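Local coordinates for protein dihydroorotase (Saccharomyces cerevisiae S288C, PDB 6L0A) that catalyses the reversible, zinc-dependent interconversion of N-carbamoyl-L-aspartate and dihydroorotate in the de novo synthesis of pyrimidines, at residues 15-20 / 25-30; 37-42 / 133-138; 59-64 / 68-73; 337-340 / 344-347. One frame throughout, in Å; residues are numbered along the deposited sequence.

Interaction 1. Residues 15-20 / 25-30; sequences VHVREG and LVTPKI. With ZN (zinc ion), chain K; LMR ((2S)-2-hydroxybutanedioic acid), chain M.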
loop_
_atom_site.group_PDB
_atom_site.type_symbol
_atom_site.label_atom_id
_atom_site.label_comp_id
_atom_site.label_asym_id
_atom_site.label_seq_id
_atom_site.Cartn_x
_atom_site.Cartn_y
_atom_site.Cartn_z
ATOM N N VAL C 15 10.887 14.974 14.858
ATOM C CA VAL C 15 12.009 15.017 13.915
ATOM C C VAL C 15 12.891 13.791 14.103
ATOM O O VAL C 15 13.230 13.434 15.236
ATOM C CB VAL C 15 12.848 16.304 14.091
ATOM C CG1 VAL C 15 14.134 16.230 13.280
ATOM C CG2 VAL C 15 12.042 17.526 13.669
ATOM N N HIS C 16 13.286 13.160 12.990
ATOM C CA HIS C 16 14.331 12.142 12.975
ATOM C C HIS C 16 15.562 12.692 12.265
ATOM O O HIS C 16 15.473 13.104 11.101
ATOM C CB HIS C 16 13.852 10.868 12.258
ATOM C CG HIS C 16 12.709 10.176 12.938
ATOM N ND1 HIS C 16 12.889 9.229 13.925
ATOM C CD2 HIS C 16 11.369 10.300 12.773
ATOM C CE1 HIS C 16 11.706 8.805 14.342
ATOM N NE2 HIS C 16 10.767 9.440 13.659
ATOM N N VAL C 17 16.716 12.678 12.940
ATOM C CA VAL C 17 17.972 13.075 12.307
ATOM C C VAL C 17 19.011 11.966 12.307
ATOM O O VAL C 17 20.128 12.188 11.827
ATOM C CB VAL C 17 18.572 14.354 12.935
ATOM C CG1 VAL C 17 17.689 15.574 12.649
ATOM C CG2 VAL C 17 18.803 14.159 14.424
ATOM N N ARG C 18 18.689 10.782 12.824
ATOM C CA ARG C 18 19.557 9.597 12.691
ATOM C C ARG C 18 20.913 9.877 13.360
ATOM O O ARG C 18 20.997 10.624 14.346
ATOM C CB ARG C 18 19.668 9.179 11.222
ATOM C CG ARG C 18 18.364 9.177 10.432
ATOM C CD ARG C 18 17.390 8.144 10.965
ATOM N NE ARG C 18 16.313 7.926 9.999
ATOM C CZ ARG C 18 15.127 7.410 10.305
ATOM N NH1 ARG C 18 14.852 7.046 11.558
ATOM N NH2 ARG C 18 14.214 7.266 9.351
ATOM N N GLU C 19 21.980 9.257 12.836
ATOM C CA GLU C 19 23.329 9.388 13.381
ATOM C C GLU C 19 24.329 9.461 12.226
ATOM O O GLU C 19 23.956 9.412 11.050
ATOM C CB GLU C 19 23.653 8.229 14.330
ATOM C CG GLU C 19 22.932 8.296 15.679
ATOM C CD GLU C 19 23.536 7.367 16.724
ATOM O OE1 GLU C 19 23.134 6.179 16.784
ATOM O OE2 GLU C 19 24.414 7.828 17.490
ATOM N N GLY C 20 25.613 9.610 12.567
ATOM C CA GLY C 20 26.670 9.536 11.560
ATOM C C GLY C 20 26.490 10.493 10.395
ATOM O O GLY C 20 26.058 11.640 10.552
ATOM N N LEU C 25 24.112 15.274 7.267
ATOM C CA LEU C 25 23.373 15.799 6.128
ATOM C C LEU C 25 22.099 16.500 6.576
ATOM O O LEU C 25 21.799 17.608 6.128
ATOM C CB LEU C 25 23.054 14.659 5.154
ATOM C CG LEU C 25 22.165 14.909 3.935
ATOM C CD1 LEU C 25 22.649 16.083 3.094
ATOM C CD2 LEU C 25 22.107 13.641 3.095
ATOM N N VAL C 26 21.352 15.879 7.483
ATOM C CA VAL C 26 19.960 16.258 7.694
ATOM C C VAL C 26 19.786 17.319 8.775
ATOM O O VAL C 26 18.885 18.149 8.672
ATOM C CB VAL C 26 19.147 14.993 8.015
ATOM C CG1 VAL C 26 17.777 15.350 8.572
ATOM C CG2 VAL C 26 19.021 14.151 6.749
ATOM N N THR C 27 20.617 17.304 9.808
ATOM C CA THR C 27 20.420 18.236 10.916
ATOM C C THR C 27 20.462 19.695 10.482
ATOM O O THR C 27 19.610 20.470 10.952
ATOM C CB THR C 27 21.444 17.952 12.024
ATOM O OG1 THR C 27 21.289 16.605 12.477
ATOM C CG2 THR C 27 21.229 18.904 13.213
ATOM N N PRO C 28 21.360 20.131 9.590
ATOM C CA PRO C 28 21.264 21.514 9.088
ATOM C C PRO C 28 19.983 21.798 8.325
ATOM O O PRO C 28 19.576 22.965 8.247
ATOM C CB PRO C 28 22.500 21.651 8.184
ATOM C CG PRO C 28 23.451 20.601 8.652
ATOM C CD PRO C 28 22.555 19.445 9.068
ATOM N N LYS C 29 19.332 20.775 7.754
ATOM C CA LYS C 29 18.111 21.003 6.992
ATOM C C LYS C 29 16.919 21.374 7.863
ATOM O O LYS C 29 15.904 21.836 7.327
ATOM C CB LYS C 29 17.765 19.760 6.159
ATOM C CG LYS C 29 18.934 19.221 5.346
ATOM C CD LYS C 29 19.291 20.207 4.238
ATOM C CE LYS C 29 20.281 19.599 3.254
ATOM N NZ LYS C 29 21.598 19.377 3.904
ATOM N N ILE C 30 16.995 21.165 9.183
ATOM C CA ILE C 30 15.935 21.658 10.054
ATOM C C ILE C 30 15.773 23.160 9.862
ATOM O O ILE C 30 14.689 23.651 9.526
ATOM C CB ILE C 30 16.227 21.292 11.521
ATOM C CG1 ILE C 30 16.329 19.763 11.678
ATOM C CG2 ILE C 30 15.154 21.868 12.430
ATOM C CD1 ILE C 30 16.915 19.283 13.015
HETATM ZN ZN ZN K . 8.621 9.468 13.942
HETATM C C1 LMR M . 7.944 6.344 12.134
HETATM O O1A LMR M . 7.713 7.462 12.667
HETATM O O1B LMR M . 7.042 5.485 12.219
HETATM C C2 LMR M . 9.270 6.006 11.413
HETATM O O2 LMR M . 9.162 5.702 10.036
HETATM C C3 LMR M . 10.159 7.203 11.376
HETATM C C4 LMR M . 11.500 6.526 11.210
HETATM O O4A LMR M . 11.827 5.902 10.142
HETATM O O4B LMR M . 12.222 6.624 12.210
#
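Val17 and Ile30 form the dense part of this contact, where the end of strand 11-15 and the loop after it lie against the helix that follows. The CD1 methyl of Ile30 reaches Val17 CG1 at 3.8 Å and Val15 CG1 at 4.1 Å, and so bridges the two valines. It gets there because Ile30 CG1 stands anti to the carbonyl carbon (chi1 -60°) and the chain then runs on extended. One turn earlier, Val26 CG1 meets Val17 CG1 at 4.1 Å. Thr27 OG1 rests 3.6 Å from Val17 CB, but its hydrogen bond goes to Cys23 O in its own helix. All these residues are buried, and no hydrogen bond joins the two segments.

The loop's other side is given to the ligand. His16 points away from the helix and binds zinc through NE2 at 2.2 Å; the zinc is also held by His14, Asp258, Lys98 and malate O1A. Arg18 presents its guanidinium edge-on to one malate carboxylate and makes two hydrogen bonds, NH1 to malate O4B at 2.7 Å and NH2 to malate O4A at 2.9 Å. The same O4B lies over one face of the His16 ring. Beyond Arg18 the contact thins out, with Glu19 and Gly20 exposed, while on the helix Lys29 bends back so that NZ bonds Leu25 O at 2.8 Å.

The packed core is closed by helix 51-64, whose Tyr57 and Leu61 touch Val17, by strand 37-40 against Val15 and Ile30, and by Phe70 of strand 69-71.

Interaction 2. Residues 37-42 / 133-138; sequences IAYIMP and VLNLHG. With ZN (zinc ion), chain L.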
loop_
_atom_site.group_PDB
_atom_site.type_symbol
_atom_site.label_atom_id
_atom_site.label_comp_id
_atom_site.label_asym_id
_atom_site.label_seq_id
_atom_site.Cartn_x
_atom_site.Cartn_y
_atom_site.Cartn_z
ATOM N N ILE C 37 12.745 25.169 16.266
ATOM C CA ILE C 37 12.693 24.270 17.414
ATOM C C ILE C 37 12.340 22.874 16.902
ATOM O O ILE C 37 11.361 22.722 16.168
ATOM C CB ILE C 37 11.644 24.731 18.441
ATOM C CG1 ILE C 37 11.952 26.141 18.956
ATOM C CG2 ILE C 37 11.554 23.743 19.605
ATOM C CD1 ILE C 37 10.702 26.895 19.402
ATOM N N ALA C 38 13.120 21.869 17.301
ATOM C CA ALA C 38 12.915 20.486 16.871
ATOM C C ALA C 38 12.835 19.556 18.076
ATOM O O ALA C 38 13.697 19.606 18.959
ATOM C CB ALA C 38 14.055 20.029 15.953
ATOM N N TYR C 39 11.823 18.688 18.100
ATOM C CA TYR C 39 11.732 17.627 19.097
ATOM C C TYR C 39 12.283 16.351 18.473
ATOM O O TYR C 39 11.709 15.843 17.504
ATOM C CB TYR C 39 10.293 17.425 19.548
ATOM C CG TYR C 39 10.112 16.427 20.680
ATOM C CD1 TYR C 39 10.660 16.658 21.930
ATOM C CD2 TYR C 39 9.360 15.271 20.497
ATOM C CE1 TYR C 39 10.476 15.751 22.984
ATOM C CE2 TYR C 39 9.170 14.355 21.537
ATOM C CZ TYR C 39 9.732 14.613 22.781
ATOM O OH TYR C 39 9.545 13.733 23.830
ATOM N N ILE C 40 13.382 15.845 19.026
ATOM C CA ILE C 40 14.217 14.826 18.388
ATOM C C ILE C 40 13.800 13.441 18.862
ATOM O O ILE C 40 13.851 13.138 20.060
ATOM C CB ILE C 40 15.706 15.066 18.687
ATOM C CG1 ILE C 40 16.126 16.448 18.183
ATOM C CG2 ILE C 40 16.581 13.961 18.100
ATOM C CD1 ILE C 40 16.094 16.583 16.637
ATOM N N MET C 41 13.448 12.575 17.922
ATOM C CA MET C 41 12.954 11.258 18.299
ATOM C C MET C 41 14.108 10.312 18.638
ATOM O O MET C 41 15.244 10.511 18.195
ATOM C CB MET C 41 12.091 10.700 17.173
ATOM C CG MET C 41 10.726 11.422 17.065
ATOM S SD MET C 41 9.768 11.240 18.576
ATOM C CE MET C 41 8.479 12.488 18.445
ATOM N N PRO C 42 13.836 9.254 19.424
ATOM C CA PRO C 42 14.935 8.482 20.022
ATOM C C PRO C 42 15.155 7.074 19.472
ATOM O O PRO C 42 15.841 6.266 20.110
ATOM C CB PRO C 42 14.504 8.408 21.488
ATOM C CG PRO C 42 13.027 8.189 21.379
ATOM C CD PRO C 42 12.577 9.024 20.157
ATOM N N VAL C 133 6.329 14.964 28.599
ATOM C CA VAL C 133 5.313 14.641 27.597
ATOM C C VAL C 133 5.441 13.171 27.233
ATOM O O VAL C 133 6.549 12.673 27.044
ATOM C CB VAL C 133 5.472 15.536 26.352
ATOM C CG1 VAL C 133 4.531 15.076 25.237
ATOM C CG2 VAL C 133 5.246 17.006 26.710
ATOM N N LEU C 134 4.318 12.461 27.146
ATOM C CA LEU C 134 4.329 11.081 26.672
ATOM C C LEU C 134 3.887 11.103 25.212
ATOM O O LEU C 134 2.740 11.446 24.920
ATOM C CB LEU C 134 3.415 10.194 27.516
ATOM C CG LEU C 134 3.201 8.779 26.974
ATOM C CD1 LEU C 134 4.519 8.000 26.950
ATOM C CD2 LEU C 134 2.132 8.038 27.789
ATOM N N ASN C 135 4.803 10.758 24.302
ATOM C CA ASN C 135 4.534 10.730 22.868
ATOM C C ASN C 135 4.175 9.311 22.460
ATOM O O ASN C 135 4.943 8.386 22.707
ATOM C CB ASN C 135 5.757 11.183 22.077
ATOM C CG ASN C 135 6.361 12.459 22.620
ATOM O OD1 ASN C 135 7.302 12.425 23.411
ATOM N ND2 ASN C 135 5.850 13.587 22.163
ATOM N N LEU C 136 3.035 9.147 21.802
ATOM C CA LEU C 136 2.551 7.830 21.426
ATOM C C LEU C 136 2.553 7.696 19.908
ATOM O O LEU C 136 1.945 8.514 19.216
ATOM C CB LEU C 136 1.145 7.605 21.972
ATOM C CG LEU C 136 0.998 7.682 23.493
ATOM C CD1 LEU C 136 -0.461 7.582 23.871
ATOM C CD2 LEU C 136 1.820 6.572 24.153
ATOM N N HIS C 137 3.242 6.680 19.399
ATOM C CA HIS C 137 2.958 6.163 18.065
ATOM C C HIS C 137 1.742 5.271 18.238
ATOM O O HIS C 137 1.857 4.115 18.653
ATOM C CB HIS C 137 4.142 5.395 17.487
ATOM C CG HIS C 137 3.913 4.929 16.085
ATOM N ND1 HIS C 137 4.715 5.314 15.027
ATOM C CD2 HIS C 137 2.958 4.122 15.560
ATOM C CE1 HIS C 137 4.270 4.754 13.916
ATOM N NE2 HIS C 137 3.205 4.026 14.210
ATOM N N GLY C 138 0.563 5.832 17.996
ATOM C CA GLY C 138 -0.656 5.134 18.337
ATOM C C GLY C 138 -1.139 4.138 17.301
ATOM O O GLY C 138 -2.107 4.410 16.584
HETATM ZN ZN ZN L . 5.817 7.134 13.983
#
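Tyr39 and Asn135 come from opposite sides across the interior of the barrel, and one hydrogen bond joins them. Tyr39 OH donates to Asn135 OD1 at 2.6 Å, a short bond in which the donor stands 26° out of the carbonyl plane. Tyr39 CG lies anti to the backbone N (chi1 -175°), which carries the ring off its strand toward the opposing one.

Van der Waals contact adds to the bond. Asn135 OD1 lies at the ring's edge, near its plane, with Tyr39 CE2 only 3.3 Å from Asn135 OD1 and 3.5 Å from Asn135 ND2, the ring and amide planes turned 42° apart. The amide nitrogen is committed elsewhere, to Glu179 OE2 and Tyr312 OH, so both ends of this buried side chain have partners and the rotation of the amide is fixed. A phenylalanine in place of Tyr39 would probably leave Asn135 OD1 without its hydroxyl donor and the amide less firmly oriented.

Metal bonding comes two residues further along. His137 ND1 binds the second zinc at 2.4 Å, with His180 and Lys98 among its other ligands, and His137 NE2 is hydrogen-bonded to Glu139, a second-shell bond that probably helps to orient the ring. The Tyr39 side chain itself stays about 9 Å from the other zinc, the one bound by His16.

In the TIM-barrel fold of the amidohydrolases, strand 37-40 runs between parallel strands 11-15 and 69-71, while strand 133-136 has 175-178 beside it; Tyr312 abuts the Tyr39 ring.

Interaction 3. Residues 59-64 / 68-73; sequences KTLQKL and TTFLMS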
loop_
_atom_site.group_PDB
_atom_site.type_symbol
_atom_site.label_atom_id
_atom_site.label_comp_id
_atom_site.label_asym_id
_atom_site.label_seq_id
_atom_site.Cartn_x
_atom_site.Cartn_y
_atom_site.Cartn_z
ATOM N N LYS C 59 24.564 17.231 22.228
ATOM C CA LYS C 59 25.784 17.986 21.963
ATOM C C LYS C 59 26.207 17.844 20.506
ATOM O O LYS C 59 26.626 18.817 19.874
ATOM C CB LYS C 59 26.897 17.527 22.908
ATOM C CG LYS C 59 26.711 18.009 24.347
ATOM C CD LYS C 59 28.032 18.436 25.003
ATOM C CE LYS C 59 28.227 19.958 24.943
ATOM N NZ LYS C 59 27.639 20.674 26.117
ATOM N N THR C 60 26.063 16.639 19.950
ATOM C CA THR C 60 26.385 16.417 18.546
ATOM C C THR C 60 25.503 17.264 17.649
ATOM O O THR C 60 25.984 17.911 16.709
ATOM C CB THR C 60 26.235 14.931 18.202
ATOM O OG1 THR C 60 27.200 14.180 18.939
ATOM C CG2 THR C 60 26.440 14.688 16.696
ATOM N N LEU C 61 24.200 17.281 17.936
ATOM C CA LEU C 61 23.272 18.037 17.108
ATOM C C LEU C 61 23.537 19.534 17.209
ATOM O O LEU C 61 23.492 20.245 16.198
ATOM C CB LEU C 61 21.829 17.726 17.508
ATOM C CG LEU C 61 21.351 16.273 17.505
ATOM C CD1 LEU C 61 19.822 16.244 17.619
ATOM C CD2 LEU C 61 21.808 15.568 16.245
ATOM N N GLN C 62 23.814 20.030 18.419
ATOM C CA GLN C 62 24.052 21.462 18.578
ATOM C C GLN C 62 25.296 21.911 17.828
ATOM O O GLN C 62 25.339 23.034 17.323
ATOM C CB GLN C 62 24.181 21.833 20.057
ATOM C CG GLN C 62 22.857 22.000 20.766
ATOM C CD GLN C 62 22.116 23.280 20.393
ATOM O OE1 GLN C 62 22.241 23.818 19.275
ATOM N NE2 GLN C 62 21.313 23.761 21.326
ATOM N N LYS C 63 26.313 21.049 17.741
ATOM C CA LYS C 63 27.499 21.379 16.958
ATOM C C LYS C 63 27.163 21.499 15.475
ATOM O O LYS C 63 27.657 22.406 14.791
ATOM C CB LYS C 63 28.581 20.326 17.187
ATOM C CG LYS C 63 29.954 20.692 16.649
ATOM C CD LYS C 63 30.978 19.626 17.026
ATOM C CE LYS C 63 32.403 20.170 16.972
ATOM N NZ LYS C 63 32.520 21.301 16.010
ATOM N N LEU C 64 26.305 20.608 14.966
ATOM C CA LEU C 64 25.954 20.629 13.551
ATOM C C LEU C 64 25.032 21.786 13.205
ATOM O O LEU C 64 24.977 22.199 12.042
ATOM C CB LEU C 64 25.288 19.308 13.153
ATOM C CG LEU C 64 26.114 18.031 13.293
ATOM C CD1 LEU C 64 25.223 16.808 13.182
ATOM C CD2 LEU C 64 27.170 18.013 12.210
ATOM N N THR C 68 19.721 25.962 16.054
ATOM C CA THR C 68 18.516 25.155 16.213
ATOM C C THR C 68 18.322 24.782 17.678
ATOM O O THR C 68 19.275 24.419 18.370
ATOM C CB THR C 68 18.620 23.899 15.350
ATOM O OG1 THR C 68 18.734 24.303 13.982
ATOM C CG2 THR C 68 17.399 23.017 15.509
ATOM N N THR C 69 17.088 24.899 18.151
ATOM C CA THR C 69 16.742 24.556 19.526
ATOM C C THR C 69 16.284 23.105 19.564
ATOM O O THR C 69 15.311 22.751 18.898
ATOM C CB THR C 69 15.645 25.483 20.034
ATOM O OG1 THR C 69 16.165 26.825 20.077
ATOM C CG2 THR C 69 15.159 25.047 21.418
ATOM N N PHE C 70 16.979 22.276 20.342
ATOM C CA PHE C 70 16.769 20.831 20.347
ATOM C C PHE C 70 16.092 20.416 21.647
ATOM O O PHE C 70 16.636 20.648 22.729
ATOM C CB PHE C 70 18.094 20.091 20.195
ATOM C CG PHE C 70 18.686 20.200 18.830
ATOM C CD1 PHE C 70 18.086 19.563 17.756
ATOM C CD2 PHE C 70 19.826 20.960 18.607
ATOM C CE1 PHE C 70 18.611 19.662 16.483
ATOM C CE2 PHE C 70 20.363 21.077 17.325
ATOM C CZ PHE C 70 19.758 20.425 16.261
ATOM N N LEU C 71 14.914 19.806 21.535
ATOM C CA LEU C 71 14.223 19.181 22.657
ATOM C C LEU C 71 14.339 17.671 22.485
ATOM O O LEU C 71 14.070 17.157 21.399
ATOM C CB LEU C 71 12.761 19.602 22.703
ATOM C CG LEU C 71 12.464 21.104 22.661
ATOM C CD1 LEU C 71 10.951 21.343 22.603
ATOM C CD2 LEU C 71 13.108 21.825 23.853
ATOM N N MET C 72 14.739 16.975 23.541
ATOM C CA MET C 72 15.197 15.596 23.435
ATOM C C MET C 72 14.209 14.643 24.100
ATOM O O MET C 72 13.379 15.053 24.915
ATOM C CB MET C 72 16.578 15.437 24.071
ATOM C CG MET C 72 17.621 16.445 23.562
ATOM S SD MET C 72 17.954 16.342 21.780
ATOM C CE MET C 72 18.681 14.707 21.639
ATOM N N SER C 73 14.320 13.357 23.759
ATOM C CA SER C 73 13.420 12.357 24.314
ATOM C C SER C 73 14.162 11.061 24.626
ATOM O O SER C 73 15.230 10.765 24.082
ATOM C CB SER C 73 12.264 12.028 23.351
ATOM O OG SER C 73 12.789 11.528 22.125
#
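Leu61 lies over one face of the Phe70 ring, at the heart of the beta-alpha-beta unit made by strand 37-40, helix 51-64 and strand 69-71. The contact is a CH-pi one: Leu61 CB stands 3.7 Å from the ring centroid, only 14° off the normal. Leu61 CD1 extends the overlap to Phe70 CD1 at 3.7 Å, and the helix backbone joins in, with Leu61 O 3.4 Å from Phe70 CE2.

Gln62, the next residue of the helix, takes the ring's edge. Its chain bends at chi2 so that CD arrives in the ring plane, 3.7 Å from Phe70 CD2, with the amide almost perpendicular to the ring (87°). On the face opposite Leu61, the CG2 methyl of Thr68, from the ring's own segment, lies 3.6 Å above the plane. The ring is thus flanked on both faces and along one edge, which should restrict its turning. With an alanine here instead of Phe70, the space between Leu61 CB and Thr68 CG2 is likely to become a gap, and the Gln62 chain to lose the edge it rests on.

Further out, Met72 CE comes loosely to 4.5 Å from Leu61 CD1, while Met72 also packs on Val54 and Tyr57 earlier in the helix. Helix 20-32 brings Thr27 against both Leu61 and Phe70, and Ile40 of the central strand touches both as well. Strand 69-71 is held in place by backbone bonds from Thr69 and Leu71 to Ala38. Just past it, the side chain of Ser73 ties back to the same neighbouring strand, its OG hydrogen-bonded to Ile40 O.

Interaction 4. Residues 337-340 / 344-347; sequences VISD and ISII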
loop_
_atom_site.group_PDB
_atom_site.type_symbol
_atom_site.label_atom_id
_atom_site.label_comp_id
_atom_site.label_asym_id
_atom_site.label_seq_id
_atom_site.Cartn_x
_atom_site.Cartn_y
_atom_site.Cartn_z
ATOM N N VAL C 337 16.529 14.793 -5.829
ATOM C CA VAL C 337 17.320 14.077 -4.837
ATOM C C VAL C 337 17.889 15.093 -3.851
ATOM O O VAL C 337 18.130 16.252 -4.200
ATOM C CB VAL C 337 18.444 13.254 -5.510
ATOM C CG1 VAL C 337 19.214 12.437 -4.498
ATOM C CG2 VAL C 337 17.876 12.340 -6.589
ATOM N N ILE C 338 18.075 14.657 -2.605
ATOM C CA ILE C 338 18.839 15.388 -1.600
ATOM C C ILE C 338 20.048 14.526 -1.264
ATOM O O ILE C 338 19.893 13.375 -0.839
ATOM C CB ILE C 338 18.009 15.687 -0.339
ATOM C CG1 ILE C 338 16.651 16.291 -0.704
ATOM C CG2 ILE C 338 18.763 16.614 0.606
ATOM C CD1 ILE C 338 16.710 17.745 -1.104
ATOM N N SER C 339 21.250 15.074 -1.450
ATOM C CA SER C 339 22.465 14.284 -1.345
ATOM C C SER C 339 23.535 15.047 -0.581
ATOM O O SER C 339 23.556 16.282 -0.576
ATOM C CB SER C 339 23.002 13.907 -2.735
ATOM O OG SER C 339 24.116 13.042 -2.624
ATOM N N ASP C 340 24.429 14.294 0.062
ATOM C CA ASP C 340 25.611 14.851 0.701
ATOM C C ASP C 340 26.843 14.789 -0.192
ATOM O O ASP C 340 27.934 15.146 0.256
ATOM C CB ASP C 340 25.893 14.137 2.032
ATOM C CG ASP C 340 26.312 12.677 1.859
ATOM O OD1 ASP C 340 26.261 12.139 0.727
ATOM O OD2 ASP C 340 26.688 12.058 2.878
ATOM N N ILE C 344 25.232 9.137 0.322
ATOM C CA ILE C 344 23.840 9.241 0.758
ATOM C C ILE C 344 23.052 10.081 -0.235
ATOM O O ILE C 344 23.401 11.239 -0.493
ATOM C CB ILE C 344 23.727 9.827 2.175
ATOM C CG1 ILE C 344 24.388 8.884 3.180
ATOM C CG2 ILE C 344 22.266 10.069 2.538
ATOM C CD1 ILE C 344 24.394 9.407 4.621
ATOM N N SER C 345 21.980 9.498 -0.779
ATOM C CA SER C 345 20.970 10.226 -1.532
ATOM C C SER C 345 19.605 9.938 -0.923
ATOM O O SER C 345 19.275 8.779 -0.668
ATOM C CB SER C 345 20.974 9.820 -3.007
ATOM O OG SER C 345 22.265 9.976 -3.562
ATOM N N ILE C 346 18.821 10.986 -0.694
ATOM C CA ILE C 346 17.466 10.875 -0.165
ATOM C C ILE C 346 16.506 11.440 -1.195
ATOM O O ILE C 346 16.756 12.507 -1.769
ATOM C CB ILE C 346 17.304 11.637 1.164
ATOM C CG1 ILE C 346 18.281 11.132 2.215
ATOM C CG2 ILE C 346 15.858 11.545 1.670
ATOM C CD1 ILE C 346 18.575 12.199 3.264
ATOM N N ILE C 347 15.391 10.748 -1.412
ATOM C CA ILE C 347 14.307 11.257 -2.244
ATOM C C ILE C 347 13.393 12.093 -1.350
ATOM O O ILE C 347 12.750 11.530 -0.447
ATOM C CB ILE C 347 13.535 10.120 -2.926
ATOM C CG1 ILE C 347 14.510 9.085 -3.501
ATOM C CG2 ILE C 347 12.645 10.683 -4.007
ATOM C CD1 ILE C 347 15.371 9.634 -4.649
#
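Ile338 and Ile346 exchange a pair of backbone hydrogen bonds. Ile338 N gives to Ile346 O at 2.7 Å, and Ile346 N returns to Ile338 O at 2.6 Å; both bonds are close to straight (166° or more). Each carbonyl oxygen also has a weaker CA-H contact beside it, Val337 CA on Ile346 O and Ser345 CA on Ile338 O.

Nearer the turn, Ile344 O is shared by two donors. Ser339 OG reaches it at 2.9 Å and the backbone N of Asp340 at 3.3 Å. With chi1 at -175°, Ser339 OG swings beside its own carbonyl carbon, and there it also accepts from Gly341 N.

These strands, 338-339 and 345-346, form a short antiparallel beta hairpin: Ile338 with Ile346 is its hydrogen-bonded pair, Ser339 with Ser345 the non-hydrogen-bonded one. Ser339 and Ser345 project from one face of it and Ile338 and Ile346 from the other.

Asp340 serves the turn. Its OD1 takes a hydrogen bond from Ile344 N at 3.2 Å, on the syn side and 33° out of the carboxylate plane, and a second from Lys342 N within the turn, so one carboxylate oxygen holds two backbone N-H groups.

Apolar contacts frame the polar ones. Val337 CG1 presses on Ser345 CB at 3.5 Å, tighter than usual for two carbons, and Val337 CG2 meets Ile347 CD1 at 4.2 Å. Ile344 and Ile346 lean on Met22 of helix 20-32, while Ile347 touches Tyr270 of the second subunit.

Interactions 1, 2 and 3 are buried, the second inside the barrel and the other two between its strands and helices, whereas interaction 4 is a surface hairpin. Interactions 1 and 3 share one apolar core: Thr27 CG2 lies 3.7 Å from Phe70 CZ. Strand 37-40 of interaction 2 runs between Val15 of interaction 1 and strand 69-71 of interaction 3, bonded to both. Interactions 1 and 2 each carry a histidine of the dizinc site, yet cross-segment chemistry differs: aliphatic methyls in the first, a single buried polar bond in the second and a CH-pi contact in the third. Interaction 4, rich in backbone bonds, touches interaction 1, chiefly through Leu25, but not interactions 2 and 3.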